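Local coordinates for protein peptidase family U32 (PDB 4HE6) that is of unknown function, this being the C-terminal domain of a putative U32 peptidase, a small all-beta module, at residues R27-F39 / E44-E56. Residues are numbered along the deposited sequence; the frame is centred on the assembly and turned at random.
Sequences RNHFRPGDEVEFF and ENFTQVIEKIWDE. With ACT (acetate ion), chain C.
Phe38 and Phe46 pair across an antiparallel beta hairpin made by strands 35-39 and 46-49, at one margin of the domain's all-antiparallel sheet. Phe38 CB sits over one face of the Phe46 ring, a CH-pi contact 4.2 Å from the ring centroid. The two ring planes are 32° apart. Phe46 CG lies between its backbone N and carbonyl carbon (chi1 69°), which brings the ring across to Phe38. On the same buried face, Val36 CG2 packs 3.8 Å from Ile50 CD1. Further along, Ile53 CD1 fits between Phe30 and Pro32, 3.7 Å from Pro32 CD. Gln48 also points inward. Three hydrogen bonds hold its amide: NE2 donates to Val49 O and Lys74 O, and OE1 accepts from Lys76 N. These bonds fix the rotation of a buried polar group.

The other face carries Glu35, Glu37, Thr47 and Val49. One water links Glu35 OE1 to Thr47 OG1. Another joins Glu37 OE1 to Asn45 ND2, while Glu37 OE2 forms a salt bridge with Arg86 of neighbouring strand 84-87. Paired backbone bonds join Val36 to Gln48 and Phe38 to Phe46. Beyond the strands, a type II turn from Arg31 to Asp34 extends the pairing. Asp34 OD2 accepts a hydrogen bond from the backbone N-H of Arg31, which lies above the carboxylate plane. Gly33 N donates to Ile50 O at 2.8 Å, with a nearly straight N-H...O angle of 173°.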
loop_
_atom_site.group_PDB
_atom_site.type_symbol
_atom_site.label_atom_id
_atom_site.label_comp_id
_atom_site.label_asym_id
_atom_site.label_seq_id
_atom_site.Cartn_x
_atom_site.Cartn_y
_atom_site.Cartn_z
ATOM N N ARG A 27 -5.694 -5.845 -0.362
ATOM C CA ARG A 27 -7.104 -6.184 -0.274
ATOM C C ARG A 27 -7.816 -6.138 -1.617
ATOM O O ARG A 27 -8.771 -6.880 -1.784
ATOM C CB ARG A 27 -7.772 -5.307 0.816
ATOM C CG ARG A 27 -8.821 -6.047 1.626
ATOM C CD ARG A 27 -8.313 -7.279 2.346
ATOM N NE ARG A 27 -9.149 -7.762 3.415
ATOM C CZ ARG A 27 -9.086 -7.546 4.719
ATOM N NH1 ARG A 27 -8.124 -6.796 5.270
ATOM N NH2 ARG A 27 -9.959 -8.103 5.519
ATOM N N ASN A 28 -7.382 -5.267 -2.505
ATOM C CA ASN A 28 -7.946 -5.221 -3.875
ATOM C C ASN A 28 -6.818 -4.875 -4.846
ATOM O O ASN A 28 -5.803 -4.310 -4.446
ATOM C CB ASN A 28 -9.100 -4.235 -3.976
ATOM C CG ASN A 28 -10.325 -4.689 -3.243
ATOM O OD1 ASN A 28 -11.055 -5.584 -3.712
ATOM N ND2 ASN A 28 -10.562 -4.158 -2.071
ATOM N N HIS A 29 -7.034 -5.173 -6.110
ATOM C CA HIS A 29 -5.985 -5.063 -7.112
ATOM C C HIS A 29 -5.368 -3.657 -7.177
ATOM O O HIS A 29 -6.058 -2.654 -7.252
ATOM C CB HIS A 29 -6.637 -5.312 -8.487
ATOM C CG HIS A 29 -5.747 -5.446 -9.642
ATOM N ND1 HIS A 29 -5.031 -4.428 -10.226
ATOM C CD2 HIS A 29 -5.456 -6.576 -10.346
ATOM C CE1 HIS A 29 -4.348 -4.917 -11.241
ATOM N NE2 HIS A 29 -4.579 -6.196 -11.329
ATOM N N PHE A 30 -4.039 -3.616 -7.265
ATOM C CA PHE A 30 -3.348 -2.411 -7.605
ATOM C C PHE A 30 -2.038 -2.809 -8.316
ATOM O O PHE A 30 -1.587 -3.957 -8.219
ATOM C CB PHE A 30 -3.058 -1.512 -6.396
ATOM C CG PHE A 30 -2.240 -2.117 -5.288
ATOM C CD1 PHE A 30 -0.853 -1.964 -5.299
ATOM C CD2 PHE A 30 -2.814 -2.794 -4.262
ATOM C CE1 PHE A 30 -0.099 -2.447 -4.245
ATOM C CE2 PHE A 30 -2.083 -3.298 -3.209
ATOM C CZ PHE A 30 -0.710 -3.145 -3.220
ATOM N N ARG A 31 -1.472 -1.856 -9.066
ATOM C CA ARG A 31 -0.308 -2.214 -9.902
ATOM C C ARG A 31 0.537 -0.977 -10.081
ATOM O O ARG A 31 0.114 0.168 -9.864
ATOM C CB ARG A 31 -0.782 -2.739 -11.230
ATOM C CG ARG A 31 -1.393 -1.703 -12.145
ATOM C CD ARG A 31 -1.860 -2.284 -13.477
ATOM N NE ARG A 31 -2.470 -1.207 -14.262
ATOM C CZ ARG A 31 -3.423 -1.359 -15.154
ATOM N NH1 ARG A 31 -3.955 -2.551 -15.445
ATOM N NH2 ARG A 31 -3.905 -0.293 -15.812
ATOM N N PRO A 32 1.773 -1.198 -10.537
ATOM C CA PRO A 32 2.652 -0.036 -10.841
ATOM C C PRO A 32 1.998 0.911 -11.827
ATOM O O PRO A 32 1.364 0.499 -12.805
ATOM C CB PRO A 32 3.953 -0.691 -11.342
ATOM C CG PRO A 32 3.955 -2.020 -10.676
ATOM C CD PRO A 32 2.482 -2.468 -10.726
ATOM N N GLY A 33 2.170 2.199 -11.555
ATOM C CA GLY A 33 1.559 3.255 -12.308
ATOM C C GLY A 33 0.265 3.752 -11.747
ATOM O O GLY A 33 -0.190 4.845 -12.120
ATOM N N ASP A 34 -0.362 2.982 -10.848
ATOM C CA ASP A 34 -1.591 3.420 -10.232
ATOM C C ASP A 34 -1.294 4.541 -9.236
ATOM O O ASP A 34 -0.249 4.567 -8.579
ATOM C CB ASP A 34 -2.264 2.271 -9.473
ATOM C CG ASP A 34 -2.936 1.220 -10.285
ATOM O OD1 ASP A 34 -3.083 1.452 -11.508
ATOM O OD2 ASP A 34 -3.341 0.191 -9.709
ATOM N N GLU A 35 -2.292 5.414 -9.081
ATOM C CA GLU A 35 -2.271 6.391 -8.011
ATOM C C GLU A 35 -3.038 5.858 -6.804
ATOM O O GLU A 35 -4.171 5.360 -6.948
ATOM C CB GLU A 35 -2.908 7.699 -8.440
ATOM C CG GLU A 35 -2.492 8.874 -7.574
ATOM C CD GLU A 35 -1.091 9.339 -7.799
ATOM O OE1 GLU A 35 -0.635 10.197 -6.990
ATOM O OE2 GLU A 35 -0.440 8.865 -8.745
ATOM N N VAL A 36 -2.441 6.021 -5.626
ATOM C CA VAL A 36 -3.026 5.598 -4.375
ATOM C C VAL A 36 -3.003 6.731 -3.384
ATOM O O VAL A 36 -2.243 7.673 -3.502
ATOM C CB VAL A 36 -2.333 4.325 -3.805
ATOM C CG1 VAL A 36 -2.446 3.174 -4.778
ATOM C CG2 VAL A 36 -0.902 4.623 -3.460
ATOM N N GLU A 37 -3.817 6.611 -2.367
ATOM C CA GLU A 37 -3.827 7.499 -1.215
ATOM C C GLU A 37 -3.656 6.690 0.031
ATOM O O GLU A 37 -4.368 5.696 0.242
ATOM C CB GLU A 37 -5.156 8.289 -1.150
ATOM C CG GLU A 37 -5.100 9.391 -0.091
ATOM C CD GLU A 37 -6.389 10.133 0.081
ATOM O OE1 GLU A 37 -6.334 11.374 0.244
ATOM O OE2 GLU A 37 -7.477 9.548 0.072
ATOM N N PHE A 38 -2.737 7.111 0.885
ATOM C CA PHE A 38 -2.603 6.581 2.217
ATOM C C PHE A 38 -3.347 7.482 3.178
ATOM O O PHE A 38 -3.338 8.705 3.059
ATOM C CB PHE A 38 -1.121 6.478 2.622
ATOM C CG PHE A 38 -0.406 5.379 1.881
ATOM C CD1 PHE A 38 0.377 5.652 0.736
ATOM C CD2 PHE A 38 -0.549 4.072 2.315
ATOM C CE1 PHE A 38 1.002 4.575 0.121
ATOM C CE2 PHE A 38 0.117 3.039 1.663
ATOM C CZ PHE A 38 0.901 3.283 0.562
ATOM N N PHE A 39 -4.021 6.826 4.156
ATOM C CA PHE A 39 -4.878 7.579 5.081
ATOM C C PHE A 39 -4.954 6.872 6.409
ATOM O O PHE A 39 -4.482 5.736 6.588
ATOM C CB PHE A 39 -6.252 7.778 4.449
ATOM C CG PHE A 39 -7.079 6.544 4.210
ATOM C CD1 PHE A 39 -8.123 6.199 5.067
ATOM C CD2 PHE A 39 -6.830 5.721 3.124
ATOM C CE1 PHE A 39 -8.895 5.092 4.816
ATOM C CE2 PHE A 39 -7.618 4.601 2.878
ATOM C CZ PHE A 39 -8.655 4.270 3.712
ATOM N N GLU A 44 -1.010 12.956 7.952
ATOM C CA GLU A 44 -1.708 13.678 6.906
ATOM C C GLU A 44 -1.868 12.730 5.718
ATOM O O GLU A 44 -0.871 12.146 5.269
ATOM C CB GLU A 44 -0.986 14.967 6.500
ATOM C CG GLU A 44 -1.744 15.715 5.391
ATOM C CD GLU A 44 -1.025 16.935 4.901
ATOM O OE1 GLU A 44 0.182 16.853 4.662
ATOM O OE2 GLU A 44 -1.732 17.967 4.739
ATOM N N ASN A 45 -3.059 12.576 5.208
ATOM C CA ASN A 45 -3.252 11.716 4.045
ATOM C C ASN A 45 -2.462 12.245 2.880
ATOM O O ASN A 45 -2.307 13.467 2.708
ATOM C CB ASN A 45 -4.739 11.703 3.680
ATOM C CG ASN A 45 -5.654 11.167 4.735
ATOM O OD1 ASN A 45 -5.225 10.676 5.795
ATOM N ND2 ASN A 45 -6.942 11.267 4.485
ATOM N N PHE A 46 -1.959 11.337 2.038
ATOM C CA PHE A 46 -1.160 11.762 0.899
ATOM C C PHE A 46 -1.309 10.760 -0.233
ATOM O O PHE A 46 -1.656 9.584 -0.038
ATOM C CB PHE A 46 0.322 11.941 1.274
ATOM C CG PHE A 46 1.045 10.660 1.580
ATOM C CD1 PHE A 46 1.762 9.951 0.622
ATOM C CD2 PHE A 46 1.022 10.150 2.880
ATOM C CE1 PHE A 46 2.412 8.754 0.938
ATOM C CE2 PHE A 46 1.696 8.979 3.202
ATOM C CZ PHE A 46 2.403 8.305 2.258
ATOM N N THR A 47 -1.072 11.257 -1.433
ATOM C CA THR A 47 -1.154 10.441 -2.628
ATOM C C THR A 47 0.219 10.193 -3.219
ATOM O O THR A 47 1.142 10.997 -3.013
ATOM C CB THR A 47 -2.059 11.075 -3.711
ATOM O OG1 THR A 47 -1.544 12.373 -4.029
ATOM C CG2 THR A 47 -3.481 11.183 -3.223
ATOM N N GLN A 48 0.340 9.117 -3.954
ATOM C CA GLN A 48 1.570 8.827 -4.693
ATOM C C GLN A 48 1.247 7.854 -5.813
ATOM O O GLN A 48 0.223 7.162 -5.824
ATOM C CB GLN A 48 2.655 8.225 -3.810
ATOM C CG GLN A 48 2.354 6.813 -3.357
ATOM C CD GLN A 48 3.546 6.200 -2.681
ATOM O OE1 GLN A 48 3.863 6.557 -1.556
ATOM N NE2 GLN A 48 4.183 5.254 -3.371
ATOM N N VAL A 49 2.221 7.755 -6.735
ATOM C CA VAL A 49 2.233 6.677 -7.725
ATOM C C VAL A 49 2.946 5.498 -7.128
ATOM O O VAL A 49 3.929 5.610 -6.384
ATOM C CB VAL A 49 2.909 7.135 -9.055
ATOM C CG1 VAL A 49 4.386 7.472 -8.892
ATOM C CG2 VAL A 49 2.681 6.082 -10.119
ATOM N N ILE A 50 2.479 4.304 -7.438
ATOM C CA ILE A 50 3.170 3.058 -7.134
ATOM C C ILE A 50 4.196 2.800 -8.206
ATOM O O ILE A 50 3.853 2.677 -9.386
ATOM C CB ILE A 50 2.199 1.868 -7.069
ATOM C CG1 ILE A 50 0.998 2.109 -6.108
ATOM C CG2 ILE A 50 2.992 0.579 -6.841
ATOM C CD1 ILE A 50 1.272 1.747 -4.736
ATOM N N GLU A 51 5.480 2.780 -7.870
ATOM C CA GLU A 51 6.523 2.692 -8.872
ATOM C C GLU A 51 6.788 1.291 -9.370
ATOM O O GLU A 51 7.135 1.078 -10.524
ATOM C CB GLU A 51 7.862 3.201 -8.347
ATOM C CG GLU A 51 7.952 4.704 -8.477
ATOM C CD GLU A 51 9.351 5.244 -8.283
ATOM O OE1 GLU A 51 9.617 5.521 -7.099
ATOM O OE2 GLU A 51 10.124 5.418 -9.262
ATOM N N LYS A 52 6.743 0.354 -8.471
ATOM C CA LYS A 52 7.328 -0.991 -8.598
ATOM C C LYS A 52 6.913 -1.773 -7.344
ATOM O O LYS A 52 6.908 -1.174 -6.277
ATOM C CB LYS A 52 8.851 -0.908 -8.648
ATOM C CG LYS A 52 9.475 -2.223 -9.041
ATOM C CD LYS A 52 10.944 -2.046 -9.498
ATOM C CE LYS A 52 11.795 -1.618 -8.353
ATOM N NZ LYS A 52 13.165 -1.240 -8.784
ATOM N N ILE A 53 6.582 -3.043 -7.470
ATOM C CA ILE A 53 6.111 -3.826 -6.325
ATOM C C ILE A 53 6.859 -5.144 -6.305
ATOM O O ILE A 53 7.140 -5.753 -7.356
ATOM C CB ILE A 53 4.581 -4.157 -6.456
ATOM C CG1 ILE A 53 3.749 -2.915 -6.630
ATOM C CG2 ILE A 53 4.119 -5.098 -5.360
ATOM C CD1 ILE A 53 2.302 -3.225 -7.138
ATOM N N TRP A 54 7.158 -5.654 -5.124
ATOM C CA TRP A 54 7.802 -6.955 -4.976
ATOM C C TRP A 54 7.147 -7.697 -3.818
ATOM O O TRP A 54 6.499 -7.131 -2.949
ATOM C CB TRP A 54 9.294 -6.875 -4.829
ATOM C CG TRP A 54 9.873 -5.961 -3.807
ATOM C CD1 TRP A 54 10.365 -6.293 -2.567
ATOM C CD2 TRP A 54 10.072 -4.541 -3.936
ATOM N NE1 TRP A 54 10.826 -5.191 -1.931
ATOM C CE2 TRP A 54 10.652 -4.094 -2.759
ATOM C CE3 TRP A 54 9.774 -3.606 -4.937
ATOM C CZ2 TRP A 54 10.994 -2.748 -2.501
ATOM C CZ3 TRP A 54 10.108 -2.282 -4.706
ATOM C CH2 TRP A 54 10.704 -1.877 -3.517
ATOM N N ASP A 55 7.297 -9.022 -3.859
ATOM C CA ASP A 55 6.804 -9.865 -2.769
ATOM C C ASP A 55 7.911 -10.015 -1.696
ATOM O O ASP A 55 9.005 -9.477 -1.819
ATOM C CB ASP A 55 6.273 -11.178 -3.348
ATOM C CG ASP A 55 7.327 -12.081 -3.889
ATOM O OD1 ASP A 55 8.531 -11.880 -3.658
ATOM O OD2 ASP A 55 6.928 -13.024 -4.588
ATOM N N GLU A 56 7.573 -10.746 -0.641
ATOM C CA GLU A 56 8.514 -10.895 0.449
ATOM C C GLU A 56 9.699 -11.763 0.092
ATOM O O GLU A 56 10.660 -11.851 0.857
ATOM C CB GLU A 56 7.801 -11.400 1.702
ATOM C CG GLU A 56 6.792 -10.327 2.181
ATOM C CD GLU A 56 6.300 -10.537 3.584
ATOM O OE1 GLU A 56 5.728 -11.578 3.920
ATOM O OE2 GLU A 56 6.525 -9.557 4.341
HETATM C C ACT C . -4.982 -8.434 -13.940
HETATM O O ACT C . -5.207 -9.465 -13.290
HETATM O OXT ACT C . -3.979 -7.715 -13.732
HETATM C CH3 ACT C . -5.955 -8.015 -15.006
HETATM O O HOH W 1 0.689 12.738 -5.688
HETATM O O HOH W 2 -7.995 12.481 1.998
#